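Local coordinates for protein peptidase (Pseudomonas aeruginosa, PDB 5LOX) that probably hydrolyses peptide bonds as an ancestral relative of proteasome beta subunits, an Ntn-type peptidase whose copies build a helical assembly, at residues T1-A5 / A15-R19; P77-T83 / V113-I117; P138-F142 / L155-F161. The protein carries 3 engineered substitutions. One frame throughout, in Å; residues are numbered along the deposited sequence.

Contact 1. Residues T1-A5 / A15-R19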
ATOM      1  N   THR A   1     -97.709 -10.383  11.140  1.00 75.56           N
ATOM      2  CA  THR A   1     -98.845  -9.964  12.016  1.00 74.12           C
ATOM      3  C   THR A   1     -99.523  -8.702  11.455  1.00 72.37           C
ATOM      4  O   THR A   1     -98.939  -7.639  11.469  1.00 62.78           O
ATOM      5  CB  THR A   1     -98.375  -9.686  13.453  1.00 69.94           C
ATOM      6  OG1 THR A   1     -97.819 -10.879  13.983  1.00 77.21           O
ATOM      7  CG2 THR A   1     -99.531  -9.302  14.330  1.00 68.96           C
ATOM      8  N   TYR A   2    -100.743  -8.865  10.946  1.00 67.30           N
ATOM      9  CA  TYR A   2    -101.532  -7.755  10.475  1.00 59.89           C
ATOM     10  C   TYR A   2    -102.964  -8.125  10.660  1.00 54.88           C
ATOM     11  O   TYR A   2    -103.378  -9.211  10.237  1.00 54.02           O
ATOM     12  CB  TYR A   2    -101.228  -7.475   9.002  1.00 60.57           C
ATOM     13  CG  TYR A   2    -102.232  -6.544   8.347  1.00 57.04           C
ATOM     14  CD1 TYR A   2    -102.689  -5.424   9.009  1.00 57.19           C
ATOM     15  CD2 TYR A   2    -102.690  -6.770   7.063  1.00 57.09           C
ATOM     16  CE1 TYR A   2    -103.575  -4.550   8.418  1.00 60.75           C
ATOM     17  CE2 TYR A   2    -103.607  -5.924   6.468  1.00 62.10           C
ATOM     18  CZ  TYR A   2    -104.041  -4.795   7.148  1.00 64.19           C
ATOM     19  OH  TYR A   2    -104.962  -3.920   6.594  1.00 55.86           O
ATOM     20  N   CYS A   3    -103.713  -7.290  11.361  1.00 55.13           N
ATOM     21  CA  CYS A   3    -105.137  -7.594  11.615  1.00 60.37           C
ATOM     22  C   CYS A   3    -105.956  -6.388  11.277  1.00 56.54           C
ATOM     23  O   CYS A   3    -105.488  -5.270  11.438  1.00 53.54           O
ATOM     24  CB  CYS A   3    -105.397  -7.990  13.081  1.00 63.23           C
ATOM     25  SG  CYS A   3    -104.395  -9.380  13.703  1.00 64.03           S
ATOM     26  N   VAL A   4    -107.165  -6.628  10.773  1.00 58.55           N
ATOM     27  CA  VAL A   4    -108.118  -5.569  10.449  1.00 57.72           C
ATOM     28  C   VAL A   4    -109.455  -5.964  10.984  1.00 56.97           C
ATOM     29  O   VAL A   4    -109.827  -7.135  10.920  1.00 57.70           O
ATOM     30  CB  VAL A   4    -108.376  -5.389   8.943  1.00 59.31           C
ATOM     31  CG1 VAL A   4    -108.733  -3.955   8.681  1.00 63.73           C
ATOM     32  CG2 VAL A   4    -107.167  -5.722   8.129  1.00 66.59           C
ATOM     33  N   ALA A   5    -110.205  -4.975  11.445  1.00 58.42           N
ATOM     34  CA  ALA A   5    -111.600  -5.177  11.825  1.00 62.09           C
ATOM     35  C   ALA A   5    -112.404  -3.972  11.407  1.00 63.72           C
ATOM     36  O   ALA A   5    -111.890  -2.853  11.423  1.00 63.71           O
ATOM     37  CB  ALA A   5    -111.711  -5.369  13.308  1.00 62.23           C
ATOM     38  N   ALA A  15    -110.439  -9.816   9.945  1.00 57.01           N
ATOM     39  CA  ALA A  15    -109.448 -10.580   9.183  1.00 60.01           C
ATOM     40  C   ALA A  15    -108.069 -10.451   9.791  1.00 62.57           C
ATOM     41  O   ALA A  15    -107.645  -9.357  10.125  1.00 62.88           O
ATOM     42  CB  ALA A  15    -109.404 -10.119   7.745  1.00 59.55           C
ATOM     43  N   SER A  16    -107.378 -11.577   9.923  1.00 61.47           N
ATOM     44  CA  SER A  16    -106.053 -11.610  10.496  1.00 59.19           C
ATOM     45  C   SER A  16    -105.131 -12.499   9.684  1.00 60.52           C
ATOM     46  O   SER A  16    -105.584 -13.498   9.128  1.00 66.19           O
ATOM     47  CB  SER A  16    -106.134 -12.195  11.907  1.00 61.71           C
ATOM     48  OG  SER A  16    -106.784 -11.323  12.798  1.00 61.57           O
ATOM     49  N   ASP A  17    -103.834 -12.203   9.672  1.00 60.06           N
ATOM     50  CA  ASP A  17    -102.864 -13.176   9.152  1.00 59.84           C
ATOM     51  C   ASP A  17    -102.533 -14.174  10.248  1.00 60.44           C
ATOM     52  O   ASP A  17    -103.285 -14.303  11.236  1.00 66.06           O
ATOM     53  CB  ASP A  17    -101.621 -12.505   8.543  1.00 61.11           C
ATOM     54  CG  ASP A  17    -100.578 -12.130   9.578  1.00 66.36           C
ATOM     55  OD1 ASP A  17    -100.996 -11.706  10.674  1.00 69.43           O
ATOM     56  OD2 ASP A  17     -99.359 -12.260   9.293  1.00 63.66           O
ATOM     57  N   SER A  18    -101.443 -14.921  10.059  1.00 56.84           N
ATOM     58  CA  SER A  18    -101.038 -15.929  11.027  1.00 54.61           C
ATOM     59  C   SER A  18     -99.538 -16.023  11.267  1.00 55.29           C
ATOM     60  O   SER A  18     -99.095 -16.785  12.138  1.00 59.87           O
ATOM     61  CB  SER A  18    -101.531 -17.286  10.535  1.00 55.87           C
ATOM     62  OG  SER A  18    -100.831 -17.682   9.374  1.00 57.97           O
ATOM     63  N   ARG A  19     -98.745 -15.268  10.518  1.00 54.70           N
ATOM     64  CA  ARG A  19     -97.299 -15.361  10.644  1.00 57.13           C
ATOM     65  C   ARG A  19     -96.850 -14.644  11.889  1.00 56.48           C
ATOM     66  O   ARG A  19     -97.310 -13.542  12.175  1.00 58.21           O
ATOM     67  CB  ARG A  19     -96.590 -14.755   9.442  1.00 58.15           C
ATOM     68  CG  ARG A  19     -95.088 -14.952   9.527  1.00 57.22           C
ATOM     69  CD  ARG A  19     -94.457 -14.693   8.197  1.00 58.59           C
ATOM     70  NE  ARG A  19     -94.772 -15.738   7.222  1.00 60.10           N
ATOM     71  CZ  ARG A  19     -94.470 -15.667   5.934  1.00 57.05           C
ATOM     72  NH1 ARG A  19     -93.858 -14.622   5.434  1.00 64.27           N
ATOM     73  NH2 ARG A  19     -94.783 -16.632   5.138  1.00 56.76           N
TER

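Contact 2. Residues P77-T83 / V113-I117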
ATOM      1  N   PRO A  77    -121.651  -7.423  30.532  1.00 85.56           N
ATOM      2  CA  PRO A  77    -122.961  -6.933  30.032  1.00 88.17           C
ATOM      3  C   PRO A  77    -122.895  -6.135  28.739  1.00 85.64           C
ATOM      4  O   PRO A  77    -123.939  -5.893  28.144  1.00 93.85           O
ATOM      5  CB  PRO A  77    -123.471  -6.051  31.175  1.00 88.08           C
ATOM      6  CG  PRO A  77    -122.238  -5.594  31.855  1.00 86.94           C
ATOM      7  CD  PRO A  77    -121.200  -6.666  31.707  1.00 85.56           C
ATOM      8  N   SER A  78    -121.708  -5.761  28.294  1.00 83.76           N
ATOM      9  CA  SER A  78    -121.563  -4.982  27.045  1.00 84.45           C
ATOM     10  C   SER A  78    -120.215  -5.219  26.363  1.00 78.88           C
ATOM     11  O   SER A  78    -119.269  -5.684  26.984  1.00 73.50           O
ATOM     12  CB  SER A  78    -121.663  -3.511  27.344  1.00 82.57           C
ATOM     13  OG  SER A  78    -120.479  -3.083  27.987  1.00 79.57           O
ATOM     14  N   VAL A  79    -120.149  -4.922  25.075  1.00 80.54           N
ATOM     15  CA  VAL A  79    -118.891  -5.122  24.325  1.00 80.90           C
ATOM     16  C   VAL A  79    -117.802  -4.248  24.932  1.00 81.24           C
ATOM     17  O   VAL A  79    -116.663  -4.661  25.033  1.00 75.46           O
ATOM     18  CB  VAL A  79    -119.036  -4.802  22.823  1.00 79.83           C
ATOM     19  CG1 VAL A  79    -117.714  -4.952  22.112  1.00 76.14           C
ATOM     20  CG2 VAL A  79    -120.051  -5.740  22.183  1.00 87.05           C
ATOM     21  N   TYR A  80    -118.180  -3.050  25.363  1.00 82.01           N
ATOM     22  CA  TYR A  80    -117.277  -2.217  26.119  1.00 83.48           C
ATOM     23  C   TYR A  80    -116.645  -2.988  27.280  1.00 84.45           C
ATOM     24  O   TYR A  80    -115.427  -3.071  27.394  1.00 82.11           O
ATOM     25  CB  TYR A  80    -118.025  -1.004  26.659  1.00 93.63           C
ATOM     26  CG  TYR A  80    -117.130  -0.019  27.385  1.00 98.11           C
ATOM     27  CD1 TYR A  80    -116.796  -0.204  28.724  1.00101.96           C
ATOM     28  CD2 TYR A  80    -116.643   1.103  26.732  1.00104.32           C
ATOM     29  CE1 TYR A  80    -116.002   0.693  29.392  1.00109.80           C
ATOM     30  CE2 TYR A  80    -115.860   2.017  27.396  1.00114.77           C
ATOM     31  CZ  TYR A  80    -115.547   1.801  28.726  1.00122.08           C
ATOM     32  OH  TYR A  80    -114.785   2.720  29.389  1.00146.98           O
ATOM     33  N   ASP A  81    -117.483  -3.545  28.157  1.00 87.53           N
ATOM     34  CA  ASP A  81    -116.994  -4.257  29.358  1.00 83.38           C
ATOM     35  C   ASP A  81    -116.163  -5.481  28.999  1.00 77.63           C
ATOM     36  O   ASP A  81    -115.287  -5.871  29.754  1.00 75.59           O
ATOM     37  CB  ASP A  81    -118.157  -4.662  30.255  1.00 86.18           C
ATOM     38  CG  ASP A  81    -118.812  -3.479  30.940  1.00 91.28           C
ATOM     39  OD1 ASP A  81    -118.103  -2.550  31.352  1.00 90.34           O
ATOM     40  OD2 ASP A  81    -120.058  -3.485  31.079  1.00 99.85           O
ATOM     41  N   ALA A  82    -116.458  -6.088  27.853  1.00 72.35           N
ATOM     42  CA  ALA A  82    -115.651  -7.185  27.360  1.00 71.98           C
ATOM     43  C   ALA A  82    -114.249  -6.694  27.076  1.00 71.59           C
ATOM     44  O   ALA A  82    -113.265  -7.320  27.455  1.00 68.17           O
ATOM     45  CB  ALA A  82    -116.271  -7.779  26.099  1.00 72.85           C
ATOM     46  N   THR A  83    -114.175  -5.576  26.356  1.00 73.32           N
ATOM     47  CA  THR A  83    -112.897  -4.968  25.993  1.00 69.04           C
ATOM     48  C   THR A  83    -112.129  -4.680  27.266  1.00 69.52           C
ATOM     49  O   THR A  83    -110.938  -4.929  27.362  1.00 65.78           O
ATOM     50  CB  THR A  83    -113.120  -3.673  25.186  1.00 70.31           C
ATOM     51  OG1 THR A  83    -113.879  -3.964  23.993  1.00 74.59           O
ATOM     52  CG2 THR A  83    -111.813  -3.041  24.806  1.00 66.97           C
ATOM     53  N   VAL A 113    -111.311  -6.126  20.027  1.00 59.31           N
ATOM     54  CA  VAL A 113    -112.416  -6.809  20.624  1.00 59.65           C
ATOM     55  C   VAL A 113    -113.650  -6.235  19.973  1.00 62.09           C
ATOM     56  O   VAL A 113    -113.901  -5.055  20.067  1.00 61.57           O
ATOM     57  CB  VAL A 113    -112.494  -6.551  22.128  1.00 59.46           C
ATOM     58  CG1 VAL A 113    -113.691  -7.279  22.715  1.00 61.13           C
ATOM     59  CG2 VAL A 113    -111.213  -7.006  22.803  1.00 60.27           C
ATOM     60  N   GLY A 114    -114.425  -7.088  19.321  1.00 66.05           N
ATOM     61  CA  GLY A 114    -115.657  -6.655  18.692  1.00 65.66           C
ATOM     62  C   GLY A 114    -116.715  -7.721  18.744  1.00 65.06           C
ATOM     63  O   GLY A 114    -116.429  -8.887  19.024  1.00 67.09           O
ATOM     64  N   GLY A 115    -117.948  -7.321  18.502  1.00 64.76           N
ATOM     65  CA  GLY A 115    -119.039  -8.277  18.510  1.00 65.97           C
ATOM     66  C   GLY A 115    -120.359  -7.638  18.863  1.00 67.78           C
ATOM     67  O   GLY A 115    -120.523  -6.435  18.710  1.00 66.17           O
ATOM     68  N   GLN A 116    -121.298  -8.454  19.337  1.00 68.60           N
ATOM     69  CA  GLN A 116    -122.613  -7.970  19.714  1.00 70.33           C
ATOM     70  C   GLN A 116    -123.189  -8.793  20.834  1.00 71.88           C
ATOM     71  O   GLN A 116    -123.159 -10.018  20.809  1.00 70.23           O
ATOM     72  CB  GLN A 116    -123.566  -8.034  18.529  1.00 73.72           C
ATOM     73  CG  GLN A 116    -124.933  -7.479  18.864  1.00 78.20           C
ATOM     74  CD  GLN A 116    -125.798  -7.241  17.651  1.00 79.11           C
ATOM     75  OE1 GLN A 116    -125.704  -7.952  16.645  1.00 83.45           O
ATOM     76  NE2 GLN A 116    -126.647  -6.228  17.731  1.00 78.09           N
ATOM     77  N   ILE A 117    -123.759  -8.099  21.802  1.00 75.51           N
ATOM     78  CA  ILE A 117    -124.477  -8.735  22.901  1.00 77.79           C
ATOM     79  C   ILE A 117    -125.950  -8.374  22.774  1.00 76.31           C
ATOM     80  O   ILE A 117    -126.280  -7.244  22.445  1.00 76.15           O
ATOM     81  CB  ILE A 117    -123.897  -8.256  24.244  1.00 78.99           C
ATOM     82  CG1 ILE A 117    -122.515  -8.891  24.439  1.00 80.82           C
ATOM     83  CG2 ILE A 117    -124.815  -8.597  25.386  1.00 79.64           C
ATOM     84  CD1 ILE A 117    -121.742  -8.326  25.601  1.00 81.79           C
TER

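Contact 3. Residues P138-F142 / L155-F161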
ATOM      1  N   PRO A 138    -118.834   5.392  12.925  1.00 66.52           N
ATOM      2  CA  PRO A 138    -119.121   5.619  11.505  1.00 63.79           C
ATOM      3  C   PRO A 138    -118.085   6.425  10.739  1.00 63.45           C
ATOM      4  O   PRO A 138    -117.789   6.079   9.591  1.00 60.89           O
ATOM      5  CB  PRO A 138    -120.448   6.361  11.548  1.00 66.37           C
ATOM      6  CG  PRO A 138    -121.120   5.781  12.742  1.00 66.13           C
ATOM      7  CD  PRO A 138    -120.034   5.604  13.758  1.00 65.07           C
ATOM      8  N   ASP A 139    -117.538   7.480  11.351  1.00 65.46           N
ATOM      9  CA  ASP A 139    -116.511   8.293  10.677  1.00 67.59           C
ATOM     10  C   ASP A 139    -115.161   7.543  10.562  1.00 60.95           C
ATOM     11  O   ASP A 139    -114.366   7.829   9.674  1.00 60.34           O
ATOM     12  CB  ASP A 139    -116.274   9.625  11.385  1.00 75.16           C
ATOM     13  CG  ASP A 139    -117.534  10.192  12.045  1.00 84.32           C
ATOM     14  OD1 ASP A 139    -117.868   9.786  13.213  1.00 87.03           O
ATOM     15  OD2 ASP A 139    -118.078  11.147  11.449  1.00 80.78           O
ATOM     16  N   THR A 140    -114.885   6.652  11.510  1.00 58.35           N
ATOM     17  CA  THR A 140    -113.650   5.866  11.511  1.00 58.67           C
ATOM     18  C   THR A 140    -114.040   4.407  11.760  1.00 60.32           C
ATOM     19  O   THR A 140    -113.957   3.891  12.880  1.00 60.84           O
ATOM     20  CB  THR A 140    -112.607   6.392  12.526  1.00 58.09           C
ATOM     21  OG1 THR A 140    -112.046   7.632  12.045  1.00 58.01           O
ATOM     22  CG2 THR A 140    -111.464   5.389  12.707  1.00 54.57           C
ATOM     23  N   PRO A 141    -114.510   3.743  10.696  1.00 62.30           N
ATOM     24  CA  PRO A 141    -115.169   2.466  10.826  1.00 58.04           C
ATOM     25  C   PRO A 141    -114.268   1.261  10.737  1.00 55.03           C
ATOM     26  O   PRO A 141    -114.756   0.161  10.882  1.00 52.91           O
ATOM     27  CB  PRO A 141    -116.120   2.481   9.638  1.00 61.62           C
ATOM     28  CG  PRO A 141    -115.356   3.203   8.582  1.00 61.46           C
ATOM     29  CD  PRO A 141    -114.596   4.266   9.311  1.00 63.35           C
ATOM     30  N   PHE A 142    -112.979   1.443  10.475  1.00 56.21           N
ATOM     31  CA  PHE A 142    -112.062   0.312  10.553  1.00 54.55           C
ATOM     32  C   PHE A 142    -110.859   0.605  11.426  1.00 52.73           C
ATOM     33  O   PHE A 142    -110.454   1.743  11.560  1.00 58.92           O
ATOM     34  CB  PHE A 142    -111.613  -0.130   9.167  1.00 53.47           C
ATOM     35  CG  PHE A 142    -110.632   0.791   8.523  1.00 54.32           C
ATOM     36  CD1 PHE A 142    -111.061   1.891   7.827  1.00 56.32           C
ATOM     37  CD2 PHE A 142    -109.288   0.538   8.597  1.00 55.31           C
ATOM     38  CE1 PHE A 142    -110.163   2.719   7.204  1.00 57.90           C
ATOM     39  CE2 PHE A 142    -108.380   1.369   7.986  1.00 56.56           C
ATOM     40  CZ  PHE A 142    -108.818   2.464   7.285  1.00 56.67           C
ATOM     41  N   LEU A 155    -108.026   0.823   2.112  1.00 59.39           N
ATOM     42  CA  LEU A 155    -109.146   0.952   3.014  1.00 56.41           C
ATOM     43  C   LEU A 155    -109.577   2.401   3.154  1.00 56.44           C
ATOM     44  O   LEU A 155    -110.760   2.696   3.143  1.00 58.71           O
ATOM     45  CB  LEU A 155    -108.773   0.372   4.374  1.00 58.22           C
ATOM     46  CG  LEU A 155    -108.396  -1.118   4.337  1.00 58.60           C
ATOM     47  CD1 LEU A 155    -107.990  -1.617   5.711  1.00 58.26           C
ATOM     48  CD2 LEU A 155    -109.553  -1.951   3.824  1.00 60.52           C
ATOM     49  N   ASP A 156    -108.621   3.304   3.337  1.00 58.67           N
ATOM     50  CA  ASP A 156    -108.922   4.714   3.415  1.00 60.09           C
ATOM     51  C   ASP A 156    -109.712   5.130   2.187  1.00 65.74           C
ATOM     52  O   ASP A 156    -110.690   5.862   2.299  1.00 74.34           O
ATOM     53  CB  ASP A 156    -107.652   5.543   3.496  1.00 63.71           C
ATOM     54  CG  ASP A 156    -107.133   5.682   4.907  1.00 70.64           C
ATOM     55  OD1 ASP A 156    -107.922   5.533   5.884  1.00 73.71           O
ATOM     56  OD2 ASP A 156    -105.908   5.947   5.047  1.00 76.35           O
ATOM     57  N   ARG A 157    -109.301   4.671   1.008  1.00 64.64           N
ATOM     58  CA  ARG A 157    -109.941   5.094  -0.252  1.00 65.28           C
ATOM     59  C   ARG A 157    -111.369   4.639  -0.413  1.00 63.05           C
ATOM     60  O   ARG A 157    -112.179   5.381  -0.899  1.00 68.75           O
ATOM     61  CB  ARG A 157    -109.154   4.581  -1.455  1.00 65.78           C
ATOM     62  CG  ARG A 157    -107.821   5.273  -1.677  1.00 69.53           C
ATOM     63  CD  ARG A 157    -107.073   4.621  -2.827  1.00 70.12           C
ATOM     64  NE  ARG A 157    -106.586   5.621  -3.780  1.00 76.52           N
ATOM     65  CZ  ARG A 157    -105.310   5.848  -4.070  1.00 78.41           C
ATOM     66  NH1 ARG A 157    -104.351   5.141  -3.491  1.00 83.69           N
ATOM     67  NH2 ARG A 157    -104.997   6.780  -4.948  1.00 79.99           N
ATOM     68  N   ASN A 158    -111.666   3.410  -0.032  1.00 66.64           N
ATOM     69  CA  ASN A 158    -112.895   2.757  -0.462  1.00 69.02           C
ATOM     70  C   ASN A 158    -113.872   2.430   0.629  1.00 70.39           C
ATOM     71  O   ASN A 158    -115.064   2.386   0.401  1.00 79.95           O
ATOM     72  CB  ASN A 158    -112.535   1.488  -1.237  1.00 70.23           C
ATOM     73  CG  ASN A 158    -111.731   1.796  -2.508  1.00 75.82           C
ATOM     74  OD1 ASN A 158    -110.510   1.625  -2.528  1.00 79.96           O
ATOM     75  ND2 ASN A 158    -112.388   2.354  -3.531  1.00 77.93           N
ATOM     76  N   LEU A 159    -113.385   2.223   1.829  1.00 73.15           N
ATOM     77  CA  LEU A 159    -114.247   1.760   2.892  1.00 72.62           C
ATOM     78  C   LEU A 159    -114.987   2.903   3.560  1.00 70.66           C
ATOM     79  O   LEU A 159    -114.399   3.947   3.843  1.00 75.59           O
ATOM     80  CB  LEU A 159    -113.402   1.022   3.912  1.00 75.80           C
ATOM     81  CG  LEU A 159    -114.230   0.080   4.740  1.00 81.74           C
ATOM     82  CD1 LEU A 159    -114.648  -1.107   3.909  1.00 90.55           C
ATOM     83  CD2 LEU A 159    -113.399  -0.396   5.903  1.00 83.88           C
ATOM     84  N   THR A 160    -116.268   2.706   3.821  1.00 67.68           N
ATOM     85  CA  THR A 160    -117.062   3.622   4.649  1.00 68.80           C
ATOM     86  C   THR A 160    -118.078   2.821   5.462  1.00 66.45           C
ATOM     87  O   THR A 160    -118.263   1.650   5.243  1.00 65.85           O
ATOM     88  CB  THR A 160    -117.885   4.625   3.826  1.00 72.46           C
ATOM     89  OG1 THR A 160    -119.083   3.997   3.377  1.00 70.48           O
ATOM     90  CG2 THR A 160    -117.094   5.159   2.642  1.00 73.85           C
ATOM     91  N   PHE A 161    -118.727   3.469   6.416  1.00 67.99           N
ATOM     92  CA  PHE A 161    -119.660   2.787   7.304  1.00 64.62           C
ATOM     93  C   PHE A 161    -120.699   2.014   6.524  1.00 68.54           C
ATOM     94  O   PHE A 161    -121.135   0.949   6.951  1.00 65.05           O
ATOM     95  CB  PHE A 161    -120.350   3.801   8.224  1.00 64.58           C
ATOM     96  CG  PHE A 161    -121.161   3.166   9.305  1.00 64.77           C
ATOM     97  CD1 PHE A 161    -120.563   2.334  10.248  1.00 63.37           C
ATOM     98  CD2 PHE A 161    -122.525   3.375   9.380  1.00 66.05           C
ATOM     99  CE1 PHE A 161    -121.322   1.732  11.249  1.00 60.72           C
ATOM    100  CE2 PHE A 161    -123.284   2.764  10.371  1.00 64.25           C
ATOM    101  CZ  PHE A 161    -122.678   1.947  11.309  1.00 60.45           C
TER

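Contact 1. Residues T1-A5 / A15-R19
Val4 and Ala15 face each other as an antiparallel hydrogen-bonded pair, the tight end of a contact between strands 2-8 and 11-21. Val4 N gives to Ala15 O at 2.8 Å, and Ala15 N returns a bond to Val4 O at 2.9 Å; both bonds are close to straight. Phe176 of helix 165-182 lies against both side chains and keeps this end buried. Cys3 and Ser16 follow as a non-hydrogen-bonded pair with side chains on the other face, where Cys3 SG lies 3.2 Å from Ser16 OG, a hydroxyl that is hydrogen-bonded to Gln47.

The ladder changes character at Asp17. Its N still bonds Tyr2 O at 3.1 Å, but a side chain supplies the next rung. CG sits between the backbone N and the carbonyl carbon (chi1 83°), which swings the carboxylate across to the chain terminus. OD1 receives Tyr2 N at 2.9 Å from well above the carboxylate plane. OD2 meets Thr1 N on its syn side in a salt bridge of 3.1 Å, and Gly187 N also gives to it, so the group is gripped through both oxygens.

Towards the partly exposed end the grip slackens. Thr1 N reaches Arg19 O only through a weak bond of 3.3 Å, and the Arg19 side chain runs away from the terminus to Leu184 O of the same chain. Thr1 OG1 has Lys32 NZ as its partner. An N-terminal threonine, held at the start of a strand beside an aspartate and a lysine, is the hallmark of the proteasomal Ntn-hydrolase active site, where such a threonine serves as nucleophile.

Contact 2. Residues P77-T83 / V113-I117
Helix-on-sheet packing joins Val79, Ala82 and Thr83, at the start of helix 79-97, to Val113, Gly115 and Ile117 of strand 109-117. It belongs to one of the helix-sheet interfaces of the four-layered alpha-beta-beta-alpha sandwich characteristic of Ntn hydrolases. The helix and strand segments run nearly antiparallel, at 152°, and their axes come within 8.1 Å. The interface is built from van der Waals contact, chiefly between branched side chains and backbone. Val79 points at the strand with CG2 3.6 Å from Gly115 O, over a stretch where two glycines bring no side chains of their own. At the N-terminal end of the helix, Ile117 extends CD1 to 3.5 Å from Ser78 C, against the backbone just before the first turn. Ser78 is the N-cap there, its OG accepting from Asp81 N at 3.0 Å. At the other end Ala82 CB meets Val113 CG1, while the Thr83 and Val113 side chains pass alongside each other, pointing opposite ways, with Thr83 OG1 lying 3.5 Å from Val113 CB. That hydroxyl is turned back onto its own helix: Thr83 OG1 gives to Val79 O at 3.1 Å from above the carbonyl plane, while Thr83 N reaches the same oxygen from the opposite face.

Contact 3. Residues P138-F142 / L155-F161
With CG set between its backbone N and carbonyl carbon (chi1 74°), Phe142 sends its ring towards Leu155 and Asp156 of helix 152-158. Phe161 takes the extended choice, CG opposite the backbone N (chi1 -171°), which turns one face of its ring to Pro138. Two aromatic rings, one from each segment, are thus each met by the opposite segment.

Around Phe142 the neighbours arrive from distinct directions. Leu155 CB stands over one face, displaced from the ring centre, 3.9 Å from the ring centroid in a CH-pi contact, and Leu155 CD1 follows along the CD2-CE2 side. Asp156 OD1 comes in at the edge, 3.5 Å from Phe142 CZ, the carboxylate plane turned 59° from the ring. A negative oxygen at the ring edge would probably suit the slightly positive ring hydrogens. Asp156 OD2 is engaged elsewhere, in a salt bridge with Lys152 and a hydrogen bond to Ser182 of a neighbouring subunit. Leu159, the first residue to leave the helix, brings CD2 obliquely to 3.7 Å from Phe142 CB.

This packing joins the loop leading into strand 142-146 to helix 152-158 and the residues after it, which pack on strand 2-8 in an outer helical layer of the Ntn-hydrolase sandwich. Met6 of that strand touches Phe142, Leu155 and Leu159.

Further along, the segments meet through prolines. Pro138 CG sits almost exactly above the centre of the Phe161 ring, 4.1 Å from the centroid, in a second CH-pi contact. Pro141 CB approaches the edge of the same ring at CD1, a looser 4.5 Å away. Its CG lies 4.0 Å from Phe161 N, and Pro138 O lies 3.7 Å from Phe161 CB.

How the contacts relate
From the N terminus, contact 1 comes first and closes the hairpin of strands 2-8 and 11-21. The chain then passes into the second sheet, where contact 2 closes the excursion between Thr83 and Val113 and ties helix 79-97 to strand 109-117. Contact 3 comes last, bridging Phe142 and Leu155 by way of strand 142-146, which pairs with strand 2-8. The three loops are in series: none nests in or crosses another. Contacts 1 and 3 nevertheless touch, Val4 CG1 lying 3.9 Å from Leu155 CD1, whereas contact 2 stands apart, its nearest atoms about 7 Å from contact 1 and about 10 Å from contact 3.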